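Local coordinates for putative endonuclease/exonuclease/phosphatase family protein (PDB 3MPR) that probably cleaves nucleic acids as a metal-dependent nuclease of the endonuclease/exonuclease/phosphatase family, whose members share the DNase I-like fold, at residues Gly25-Arg31 with Arg275-Asp279; Phe47-Phe53 with Gly81-Phe87; Leu137-Met143 with Ile174-Asn180; Gly242-Asp246 with Phe281-Val285. All blocks are in the same frame, centred on the assembly; numbering follows the deposited sequence.

Contacts 2 and 3 lie nearest the middle of the chain and touch through Asn-140, which joins the two beta-sheets; contacts 1 and 4 lie farther out, though also largely buried. Contacts 2 and 4 belong to one sheet and pair antiparallel strands, whereas contact 3 is a parallel pair in the other. Contact 1 has no strand pairing and relies on arginines, a carboxylate and two waters; it meets contact 4 where Pro-277 packs on Asp-246. Glu-51 of contact 2, a magnesium ligand in a structure of this protein, has His-142 of contact 3 about 4 Å away (nearest side-chain atoms); the side chains of contact 4 meet mainly through apolar groups and reach the second subunit.

Contact 1 (Gly25-Arg31 with Arg275-Asp279); sequences GDGWGQR and RTPSD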
# COMPACT_ATOMS: atom_id res chain seq x y z
N GLY A 25 21.97 0.41 12.41
CA GLY A 25 21.64 0.45 11.00
C GLY A 25 20.21 0.90 10.74
O GLY A 25 19.72 0.82 9.61
N ASP A 26 19.55 1.39 11.79
CA ASP A 26 18.19 1.93 11.68
C ASP A 26 18.20 3.43 11.88
O ASP A 26 17.28 3.99 12.50
CB ASP A 26 17.27 1.31 12.72
CG ASP A 26 17.09 -0.20 12.52
OD1 ASP A 26 16.71 -0.63 11.40
OD2 ASP A 26 17.33 -0.94 13.49
N GLY A 27 19.23 4.09 11.36
CA GLY A 27 19.38 5.52 11.57
C GLY A 27 18.34 6.37 10.86
O GLY A 27 17.91 6.04 9.76
N TRP A 28 17.95 7.47 11.50
CA TRP A 28 16.99 8.40 10.93
C TRP A 28 17.33 8.78 9.50
O TRP A 28 16.46 8.75 8.63
CB TRP A 28 16.88 9.66 11.80
CG TRP A 28 16.01 10.76 11.23
CD1 TRP A 28 16.44 11.99 10.80
CD2 TRP A 28 14.60 10.73 11.01
NE1 TRP A 28 15.37 12.73 10.34
CE2 TRP A 28 14.23 11.97 10.47
CE3 TRP A 28 13.60 9.77 11.25
CZ2 TRP A 28 12.90 12.28 10.14
CZ3 TRP A 28 12.29 10.08 10.92
CH2 TRP A 28 11.95 11.32 10.37
N GLY A 29 18.59 9.14 9.24
CA GLY A 29 18.96 9.65 7.93
C GLY A 29 18.74 8.66 6.81
O GLY A 29 18.43 9.03 5.68
N GLN A 30 18.89 7.38 7.12
CA GLN A 30 18.66 6.30 6.17
C GLN A 30 17.16 5.99 6.02
O GLN A 30 16.69 5.66 4.93
CB GLN A 30 19.43 5.07 6.63
CG GLN A 30 19.16 3.79 5.86
CD GLN A 30 20.09 2.66 6.27
OE1 GLN A 30 21.27 2.66 5.93
NE2 GLN A 30 19.55 1.68 7.00
N ARG A 31 16.41 6.13 7.11
CA ARG A 31 15.01 5.68 7.18
C ARG A 31 14.03 6.67 6.60
O ARG A 31 13.08 6.29 5.92
CB ARG A 31 14.58 5.48 8.64
CG ARG A 31 15.28 4.39 9.39
CD ARG A 31 14.57 4.07 10.70
NE ARG A 31 14.68 5.09 11.74
CZ ARG A 31 13.70 5.92 12.09
NH1 ARG A 31 12.52 5.86 11.45
NH2 ARG A 31 13.89 6.79 13.08
N ARG A 275 14.77 -3.97 6.35
CA ARG A 275 14.74 -2.94 7.38
C ARG A 275 13.35 -2.34 7.38
O ARG A 275 12.76 -2.16 6.32
CB ARG A 275 15.71 -1.80 7.00
CG ARG A 275 17.18 -2.16 7.04
CD ARG A 275 17.69 -2.12 8.47
NE ARG A 275 19.10 -2.47 8.56
CZ ARG A 275 19.76 -2.58 9.71
NH1 ARG A 275 19.14 -2.35 10.86
NH2 ARG A 275 21.05 -2.92 9.71
N THR A 276 12.81 -2.03 8.56
CA THR A 276 11.51 -1.37 8.62
C THR A 276 11.75 0.14 8.65
O THR A 276 12.70 0.60 9.29
CB THR A 276 10.70 -1.82 9.84
OG1 THR A 276 11.45 -1.56 11.04
CG2 THR A 276 10.38 -3.31 9.74
N PRO A 277 10.93 0.91 7.93
CA PRO A 277 11.13 2.37 7.85
C PRO A 277 11.01 3.03 9.23
O PRO A 277 11.66 4.04 9.46
CB PRO A 277 10.00 2.82 6.92
CG PRO A 277 9.74 1.62 6.05
CD PRO A 277 9.92 0.44 6.96
N SER A 278 10.19 2.48 10.12
CA SER A 278 10.21 2.90 11.52
C SER A 278 10.01 1.68 12.39
O SER A 278 9.79 0.59 11.88
CB SER A 278 9.14 3.94 11.81
OG SER A 278 9.19 4.30 13.18
N ASP A 279 10.08 1.84 13.71
CA ASP A 279 9.84 0.69 14.57
C ASP A 279 8.35 0.45 14.85
O ASP A 279 7.98 -0.47 15.59
CB ASP A 279 10.70 0.71 15.85
CG ASP A 279 10.32 1.81 16.81
OD1 ASP A 279 9.66 2.78 16.38
OD2 ASP A 279 10.69 1.69 18.00
O HOH W 1 15.40 0.94 9.57
O HOH W 2 14.83 -2.59 10.65
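The backbones of Gly-25 to Arg-31 and Arg-275 to Asp-279 lie 5.1 Å apart between the CA atoms of Arg-31 and Pro-277, and 7.4 Å apart between those of Asp-26 and Arg-275. The first segment turns from one helix into the next: Gly-25, with positive phi, belongs to a Schellman motif ending helix 19-24, and Gly-27 is the N-cap of helix 28-41. The second runs from the end of strand 272-275 into the loop before strand 283-289. Arg-275 slides its guanidinium against this turn, with Gly-25 O over one face, 3.4 Å from CZ. From the edge of the group, NH1 makes a salt bridge of 3.0 Å to OD1 of Asp-26, reaching the carboxylate from above its plane; the two planes stand 79° apart. NH1 also binds Arg-24 O, and NE binds Ser-250 OG. Two waters extend the grip on OD1 of Asp-26, one donating to Thr-276 O and the other accepting from Thr-276 N. The chain of Arg-31 bends at chi3 (-71°), which lets its edge serve both segments: NE donates to Asp-26 O, while NH1 reaches Pro-277 O in the carbonyl plane, at 2.8 Å and 165°.

Contact 2 (Phe47-Phe53 with Gly81-Phe87); sequences FGTQECF and GEHSAIF
Phe-47 and Phe-87 form an antiparallel hydrogen-bonded pair, each backbone N 2.9 Å from the O of the other. With chi1 at 59°, CG of Phe-47 sits between its backbone N and carbonyl carbon, and the ring is carried over Phe-87, whose CB makes a CH-pi contact 3.6 Å from the Phe-47 ring centroid. The two rings are nearly parallel, 11° apart, but slid so far that they barely overlap. Gly-48 faces Ile-86 in the next, non-hydrogen-bonded pair. Thr-49 gives Ala-85 O two bonds, from N and from OG1 (2.7 Å), and lays CG2 on CD1 of Phe-87. Strands 46-50 and 86-89 are neighbours in one sheet of the DNase I-like fold, and their pairing frays where the first runs into the metal site. Glu-51, a magnesium ligand in a crystal structure of this protein, lies beside Glu-82, its OE1 4.3 Å from OE2 of Glu-82; here its carboxylate is held by Arg-15, Asn-16 and Asn-13. Cys-52 O accepts from N and ND1 of His-83, both at 2.9 Å and from opposite faces of the carbonyl plane. Without the imidazole, as with an alanine here, Cys-52 O would probably keep only the bond from the backbone N of His-83 and be held from one face alone. Phe-53 rests CD1 3.5 Å from Gly-81 O.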
# COMPACT_ATOMS: atom_id res chain seq x y z
N PHE A 47 -1.97 13.13 8.45
CA PHE A 47 -1.53 12.07 9.34
C PHE A 47 -0.89 12.59 10.62
O PHE A 47 -0.26 13.63 10.60
CB PHE A 47 -0.61 11.06 8.62
CG PHE A 47 0.66 11.66 8.03
CD1 PHE A 47 0.62 12.37 6.84
CD2 PHE A 47 1.89 11.44 8.63
CE1 PHE A 47 1.79 12.88 6.29
CE2 PHE A 47 3.05 11.94 8.09
CZ PHE A 47 3.01 12.66 6.91
N GLY A 48 -1.10 11.86 11.71
CA GLY A 48 -0.48 12.15 12.98
C GLY A 48 0.83 11.40 13.05
O GLY A 48 0.93 10.25 12.62
N THR A 49 1.86 12.08 13.55
CA THR A 49 3.15 11.45 13.77
C THR A 49 3.51 11.50 15.25
O THR A 49 3.01 12.35 15.98
CB THR A 49 4.26 12.17 12.98
OG1 THR A 49 4.42 13.51 13.48
CG2 THR A 49 3.93 12.19 11.49
N GLN A 50 4.39 10.61 15.69
CA GLN A 50 4.89 10.69 17.05
C GLN A 50 6.42 10.58 17.06
O GLN A 50 7.03 10.05 16.13
CB GLN A 50 4.25 9.62 17.94
CG GLN A 50 2.71 9.61 17.90
CD GLN A 50 2.15 8.83 16.72
OE1 GLN A 50 2.64 7.76 16.36
NE2 GLN A 50 1.08 9.36 16.11
N GLU A 51 7.01 11.13 18.12
CA GLU A 51 8.44 11.02 18.44
C GLU A 51 9.41 11.94 17.71
O GLU A 51 10.61 11.88 17.97
CB GLU A 51 8.93 9.57 18.34
CG GLU A 51 8.34 8.66 19.39
CD GLU A 51 9.14 7.37 19.60
OE1 GLU A 51 10.37 7.37 19.37
OE2 GLU A 51 8.52 6.37 20.02
N CYS A 52 8.93 12.78 16.80
CA CYS A 52 9.86 13.61 16.05
C CYS A 52 10.41 14.79 16.86
O CYS A 52 9.65 15.54 17.45
CB CYS A 52 9.19 14.17 14.81
SG CYS A 52 8.95 12.95 13.51
N PHE A 53 11.72 14.96 16.84
CA PHE A 53 12.31 16.20 17.29
C PHE A 53 12.13 17.20 16.16
O PHE A 53 11.83 16.83 15.03
CB PHE A 53 13.78 16.01 17.64
CG PHE A 53 14.01 15.16 18.85
CD1 PHE A 53 13.66 15.62 20.11
CD2 PHE A 53 14.60 13.91 18.74
CE1 PHE A 53 13.87 14.84 21.23
CE2 PHE A 53 14.81 13.13 19.86
CZ PHE A 53 14.45 13.59 21.10
N GLY A 81 12.02 18.91 22.58
CA GLY A 81 11.41 17.62 22.87
C GLY A 81 10.71 16.98 21.69
O GLY A 81 10.70 17.52 20.58
N GLU A 82 10.11 15.82 21.92
CA GLU A 82 9.36 15.12 20.87
C GLU A 82 8.05 15.85 20.60
O GLU A 82 7.54 16.55 21.47
CB GLU A 82 9.07 13.69 21.30
CG GLU A 82 10.34 12.89 21.57
CD GLU A 82 10.05 11.43 21.82
OE1 GLU A 82 8.86 11.04 21.80
OE2 GLU A 82 11.01 10.68 22.05
N HIS A 83 7.53 15.68 19.39
CA HIS A 83 6.26 16.28 19.00
C HIS A 83 5.21 15.21 18.74
O HIS A 83 5.54 14.04 18.49
CB HIS A 83 6.42 17.08 17.69
CG HIS A 83 7.32 18.28 17.80
ND1 HIS A 83 8.67 18.17 18.04
CD2 HIS A 83 7.07 19.60 17.66
CE1 HIS A 83 9.21 19.38 18.06
NE2 HIS A 83 8.26 20.27 17.82
N SER A 84 3.95 15.63 18.81
CA SER A 84 2.84 14.88 18.25
C SER A 84 2.39 15.63 16.99
O SER A 84 1.22 16.01 16.85
CB SER A 84 1.70 14.80 19.26
OG SER A 84 2.10 14.05 20.39
N ALA A 85 3.32 15.86 16.07
CA ALA A 85 3.04 16.73 14.94
C ALA A 85 2.05 16.12 13.96
O ALA A 85 2.11 14.92 13.68
CB ALA A 85 4.32 17.10 14.23
N ILE A 86 1.15 16.95 13.43
CA ILE A 86 0.19 16.53 12.40
C ILE A 86 0.61 17.11 11.05
O ILE A 86 0.82 18.32 10.94
CB ILE A 86 -1.24 17.00 12.76
CG1 ILE A 86 -1.70 16.35 14.07
CG2 ILE A 86 -2.24 16.69 11.63
CD1 ILE A 86 -2.87 17.09 14.76
N PHE A 87 0.76 16.25 10.04
CA PHE A 87 1.10 16.67 8.69
C PHE A 87 -0.15 16.65 7.83
O PHE A 87 -1.00 15.78 8.01
CB PHE A 87 2.16 15.73 8.07
CG PHE A 87 3.57 15.97 8.55
CD1 PHE A 87 3.97 15.51 9.79
CD2 PHE A 87 4.49 16.61 7.74
CE1 PHE A 87 5.26 15.71 10.24
CE2 PHE A 87 5.78 16.81 8.18
CZ PHE A 87 6.17 16.36 9.43
O HOH W 3 6.11 13.95 15.78
O HOH W 4 6.18 11.50 20.82

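Contact 3 (Leu137-Met143 with Ile174-Asn180); sequences LFFNLHM and ILTGDFN
Backbone hydrogen bonds run unbroken between Leu-137 to Met-143 and Ile-174 to Asn-180, six in all, from Ile-174 N with Leu-137 O to Met-143 N with Asp-178 O. Among polar side chains, OG1 of Thr-176 donates to OD1 of Asn-140 at 2.8 Å, coming from above the amide plane. Asn-140 also accepts from Gln-50 NE2 and donates from ND2 to Thr-49 O, so it fastens this sheet to the opposing one. The strands belong to a beta-alpha-beta unit, with helix 148-164 connecting 135-142 to 173-178, and their C-terminal ends lead to the metal site, where His-142 lies by Glu-51. There the His-142 ring and the Asp-178 carboxylate stack, planes 13° apart, with CB of Asp-178 over the ring 4.0 Å from its centroid. Both CG atoms are anti to their backbone N (chi1 -175° and 177°), which keeps the side chains parallel. OD2 of Asp-178 accepts from a water and from Asn-13 ND2, while OD1 accepts from Asn-180 N (2.9 Å) in an Asx turn. Apolar contacts lie on both faces. Phe-138 sets CE2 3.7 Å from CG2 of Ile-174, and CZ 3.6 Å from CG2 of Thr-176. On the side facing helix 148-164, CD1 of Leu-141 sits over the Phe-179 ring, 3.7 Å from CE2, and CG of selenomethionine Met-143 lies 3.8 Å from CD2 of Phe-179.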
# COMPACT_ATOMS: atom_id res chain seq x y z
N LEU A 137 -12.29 17.95 13.44
CA LEU A 137 -11.15 18.05 14.34
C LEU A 137 -10.26 16.83 14.13
O LEU A 137 -10.74 15.72 13.93
CB LEU A 137 -11.61 18.07 15.80
CG LEU A 137 -12.44 19.29 16.21
CD1 LEU A 137 -13.07 19.07 17.60
CD2 LEU A 137 -11.54 20.52 16.19
N PHE A 138 -8.95 17.06 14.18
CA PHE A 138 -7.98 15.96 14.10
C PHE A 138 -7.04 16.09 15.30
O PHE A 138 -6.36 17.10 15.44
CB PHE A 138 -7.18 16.10 12.80
CG PHE A 138 -6.38 14.88 12.42
CD1 PHE A 138 -5.19 14.58 13.06
CD2 PHE A 138 -6.79 14.08 11.37
CE1 PHE A 138 -4.45 13.46 12.70
CE2 PHE A 138 -6.05 12.96 11.00
CZ PHE A 138 -4.89 12.65 11.66
N PHE A 139 -7.02 15.07 16.16
CA PHE A 139 -6.17 15.06 17.36
C PHE A 139 -5.09 14.01 17.20
O PHE A 139 -5.34 12.98 16.59
CB PHE A 139 -6.99 14.65 18.58
CG PHE A 139 -8.03 15.66 18.99
CD1 PHE A 139 -9.27 15.69 18.39
CD2 PHE A 139 -7.76 16.55 20.02
CE1 PHE A 139 -10.22 16.62 18.80
CE2 PHE A 139 -8.71 17.47 20.43
CZ PHE A 139 -9.93 17.50 19.82
N ASN A 140 -3.92 14.25 17.79
CA ASN A 140 -2.82 13.30 17.71
C ASN A 140 -2.02 13.33 19.01
O ASN A 140 -1.78 14.40 19.56
CB ASN A 140 -1.94 13.65 16.51
CG ASN A 140 -0.75 12.74 16.36
OD1 ASN A 140 -0.88 11.51 16.41
ND2 ASN A 140 0.42 13.33 16.15
N LEU A 141 -1.63 12.16 19.53
CA LEU A 141 -0.94 12.12 20.81
C LEU A 141 -0.02 10.91 20.93
O LEU A 141 0.01 10.04 20.06
CB LEU A 141 -1.95 12.12 21.98
CG LEU A 141 -3.00 10.99 22.07
CD1 LEU A 141 -2.39 9.67 22.54
CD2 LEU A 141 -4.12 11.39 23.01
N HIS A 142 0.73 10.88 22.02
CA HIS A 142 1.60 9.77 22.36
C HIS A 142 1.50 9.61 23.87
O HIS A 142 1.93 10.49 24.62
CB HIS A 142 3.04 10.08 21.94
CG HIS A 142 3.99 8.95 22.15
ND1 HIS A 142 5.29 8.97 21.69
CD2 HIS A 142 3.82 7.75 22.76
CE1 HIS A 142 5.88 7.83 22.01
NE2 HIS A 142 5.02 7.08 22.67
N MSE A 143 0.90 8.50 24.31
CA MSE A 143 0.61 8.25 25.71
C MSE A 143 1.86 7.88 26.53
O MSE A 143 2.88 7.50 25.98
CB MSE A 143 -0.39 7.10 25.82
CG MSE A 143 -1.77 7.38 25.25
SE MSE A 143 -2.71 8.60 26.45
CE MSE A 143 -4.51 7.90 26.24
N ILE A 174 -11.27 12.98 14.57
CA ILE A 174 -10.40 11.87 14.26
C ILE A 174 -9.27 11.98 15.27
O ILE A 174 -8.73 13.06 15.46
CB ILE A 174 -9.81 12.02 12.85
CG1 ILE A 174 -10.95 12.01 11.82
CG2 ILE A 174 -8.74 10.93 12.61
CD1 ILE A 174 -10.51 12.36 10.39
N LEU A 175 -8.93 10.86 15.91
CA LEU A 175 -7.86 10.81 16.92
C LEU A 175 -6.85 9.73 16.56
O LEU A 175 -7.21 8.55 16.46
CB LEU A 175 -8.46 10.49 18.30
CG LEU A 175 -7.48 10.07 19.42
CD1 LEU A 175 -6.54 11.20 19.79
CD2 LEU A 175 -8.25 9.58 20.66
N THR A 176 -5.59 10.13 16.33
CA THR A 176 -4.51 9.18 16.02
C THR A 176 -3.50 9.19 17.16
O THR A 176 -3.53 10.08 18.00
CB THR A 176 -3.74 9.57 14.73
OG1 THR A 176 -3.15 10.87 14.90
CG2 THR A 176 -4.67 9.61 13.53
N GLY A 177 -2.59 8.23 17.18
CA GLY A 177 -1.53 8.31 18.16
C GLY A 177 -0.86 6.99 18.44
O GLY A 177 -1.27 5.95 17.94
N ASP A 178 0.21 7.06 19.23
CA ASP A 178 0.83 5.89 19.82
C ASP A 178 0.30 5.82 21.25
O ASP A 178 0.60 6.69 22.08
CB ASP A 178 2.35 6.05 19.81
CG ASP A 178 3.09 4.88 20.48
OD1 ASP A 178 2.46 4.08 21.19
OD2 ASP A 178 4.32 4.78 20.30
N PHE A 179 -0.52 4.81 21.52
CA PHE A 179 -1.19 4.70 22.82
C PHE A 179 -0.43 3.80 23.80
O PHE A 179 -0.88 3.59 24.93
CB PHE A 179 -2.64 4.27 22.62
CG PHE A 179 -3.46 5.29 21.89
CD1 PHE A 179 -3.38 5.39 20.50
CD2 PHE A 179 -4.26 6.18 22.58
CE1 PHE A 179 -4.11 6.36 19.82
CE2 PHE A 179 -5.00 7.15 21.91
CZ PHE A 179 -4.93 7.24 20.52
N ASN A 180 0.72 3.31 23.35
CA ASN A 180 1.70 2.60 24.18
C ASN A 180 1.26 1.22 24.67
O ASN A 180 2.08 0.31 24.73
CB ASN A 180 2.21 3.46 25.35
CG ASN A 180 3.66 3.92 25.15
OD1 ASN A 180 4.03 5.06 25.46
ND2 ASN A 180 4.48 3.02 24.62
O HOH W 5 5.61 3.91 22.25

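Contact 4 (Gly242-Asp246 with Phe281-Val285); sequences GVLTD and FPVKV
Where strand 237-243 ends beside the start of strand 283-289, Gly-242 and Lys-284 form an antiparallel hydrogen-bonded pair: Gly-242 N to Lys-284 O and Lys-284 N to Gly-242 O both measure 2.9 Å. Leu-244 N to Pro-282 O (3.2 Å, 168°) adds a bond just beyond the strand ends. Next to this bond, Phe-281 packs crosswise on Val-243, its CB 3.5 Å from CG1 of Val-243. Chi1 of -64° places CG of Phe-281 anti to its carbonyl carbon, and the ring reaches along the first segment, CD1 3.4 Å from Leu-244 O, while CG2 of Thr-245 stands off one face. Cut back to alanine, Phe-281 would probably leave a gap beside the backbone of Thr-245 and less cover on CG1 of Val-243. Within the same sheet that holds strand 46-50, strand 283-289 lies between 5-13 and 237-243. Leu-244 crosses Pro-282 at about a right angle, CB to CG 3.7 Å, and sets CD1 4.1 Å from CB of Lys-284, whose extended chain carries NZ to His-42 O. At the dimer face, OG1 of Thr-245 bonds Thr-247 N of the second subunit, and OD2 of Asp-246 bonds Tyr-208 OH of that subunit.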
# COMPACT_ATOMS: atom_id res chain seq x y z
N GLY A 242 -5.72 -0.42 6.94
CA GLY A 242 -4.56 -1.18 6.53
C GLY A 242 -3.36 -0.91 7.42
O GLY A 242 -3.15 0.21 7.87
N VAL A 243 -2.60 -1.95 7.70
CA VAL A 243 -1.27 -1.80 8.27
C VAL A 243 -0.26 -2.01 7.14
O VAL A 243 -0.28 -3.05 6.46
CB VAL A 243 -1.03 -2.83 9.38
CG1 VAL A 243 0.39 -2.77 9.87
CG2 VAL A 243 -2.00 -2.60 10.53
N LEU A 244 0.60 -1.03 6.92
CA LEU A 244 1.52 -1.08 5.78
C LEU A 244 2.87 -1.65 6.23
O LEU A 244 3.59 -1.03 7.01
CB LEU A 244 1.67 0.32 5.17
CG LEU A 244 0.29 1.00 4.95
CD1 LEU A 244 0.42 2.39 4.35
CD2 LEU A 244 -0.62 0.13 4.08
N THR A 245 3.19 -2.83 5.71
CA THR A 245 4.37 -3.58 6.14
C THR A 245 5.58 -3.37 5.23
O THR A 245 6.57 -4.11 5.32
CB THR A 245 4.04 -5.10 6.20
OG1 THR A 245 3.62 -5.57 4.91
CG2 THR A 245 2.91 -5.35 7.21
N ASP A 246 5.52 -2.34 4.38
CA ASP A 246 6.54 -2.11 3.36
C ASP A 246 7.91 -2.11 4.03
O ASP A 246 8.06 -1.57 5.13
CB ASP A 246 6.36 -0.74 2.68
CG ASP A 246 4.97 -0.53 2.10
OD1 ASP A 246 3.97 -1.02 2.66
OD2 ASP A 246 4.89 0.21 1.09
N PHE A 281 4.63 0.13 12.31
CA PHE A 281 4.05 0.21 10.98
C PHE A 281 3.03 1.34 10.96
O PHE A 281 2.33 1.54 11.94
CB PHE A 281 3.35 -1.09 10.61
CG PHE A 281 4.27 -2.27 10.52
CD1 PHE A 281 5.36 -2.23 9.68
CD2 PHE A 281 4.04 -3.40 11.28
CE1 PHE A 281 6.22 -3.31 9.59
CE2 PHE A 281 4.90 -4.49 11.19
CZ PHE A 281 5.99 -4.43 10.35
N PRO A 282 2.93 2.07 9.83
CA PRO A 282 1.85 3.06 9.73
C PRO A 282 0.48 2.39 9.69
O PRO A 282 0.32 1.31 9.14
CB PRO A 282 2.11 3.75 8.39
CG PRO A 282 2.94 2.81 7.61
CD PRO A 282 3.74 2.00 8.60
N VAL A 283 -0.51 3.05 10.29
CA VAL A 283 -1.88 2.60 10.17
C VAL A 283 -2.57 3.57 9.21
O VAL A 283 -2.55 4.78 9.43
CB VAL A 283 -2.61 2.65 11.53
CG1 VAL A 283 -4.10 2.41 11.34
CG2 VAL A 283 -2.00 1.63 12.51
N LYS A 284 -3.15 3.05 8.14
CA LYS A 284 -3.79 3.90 7.14
C LYS A 284 -5.29 3.61 7.11
O LYS A 284 -5.70 2.46 6.97
CB LYS A 284 -3.17 3.66 5.76
CG LYS A 284 -3.95 4.30 4.63
CD LYS A 284 -3.37 3.98 3.26
CE LYS A 284 -4.40 4.24 2.15
NZ LYS A 284 -3.78 4.21 0.78
N VAL A 285 -6.10 4.66 7.23
CA VAL A 285 -7.56 4.49 7.25
C VAL A 285 -8.23 5.41 6.23
O VAL A 285 -7.88 6.58 6.11
CB VAL A 285 -8.13 4.76 8.66
CG1 VAL A 285 -9.67 4.84 8.62
CG2 VAL A 285 -7.65 3.66 9.64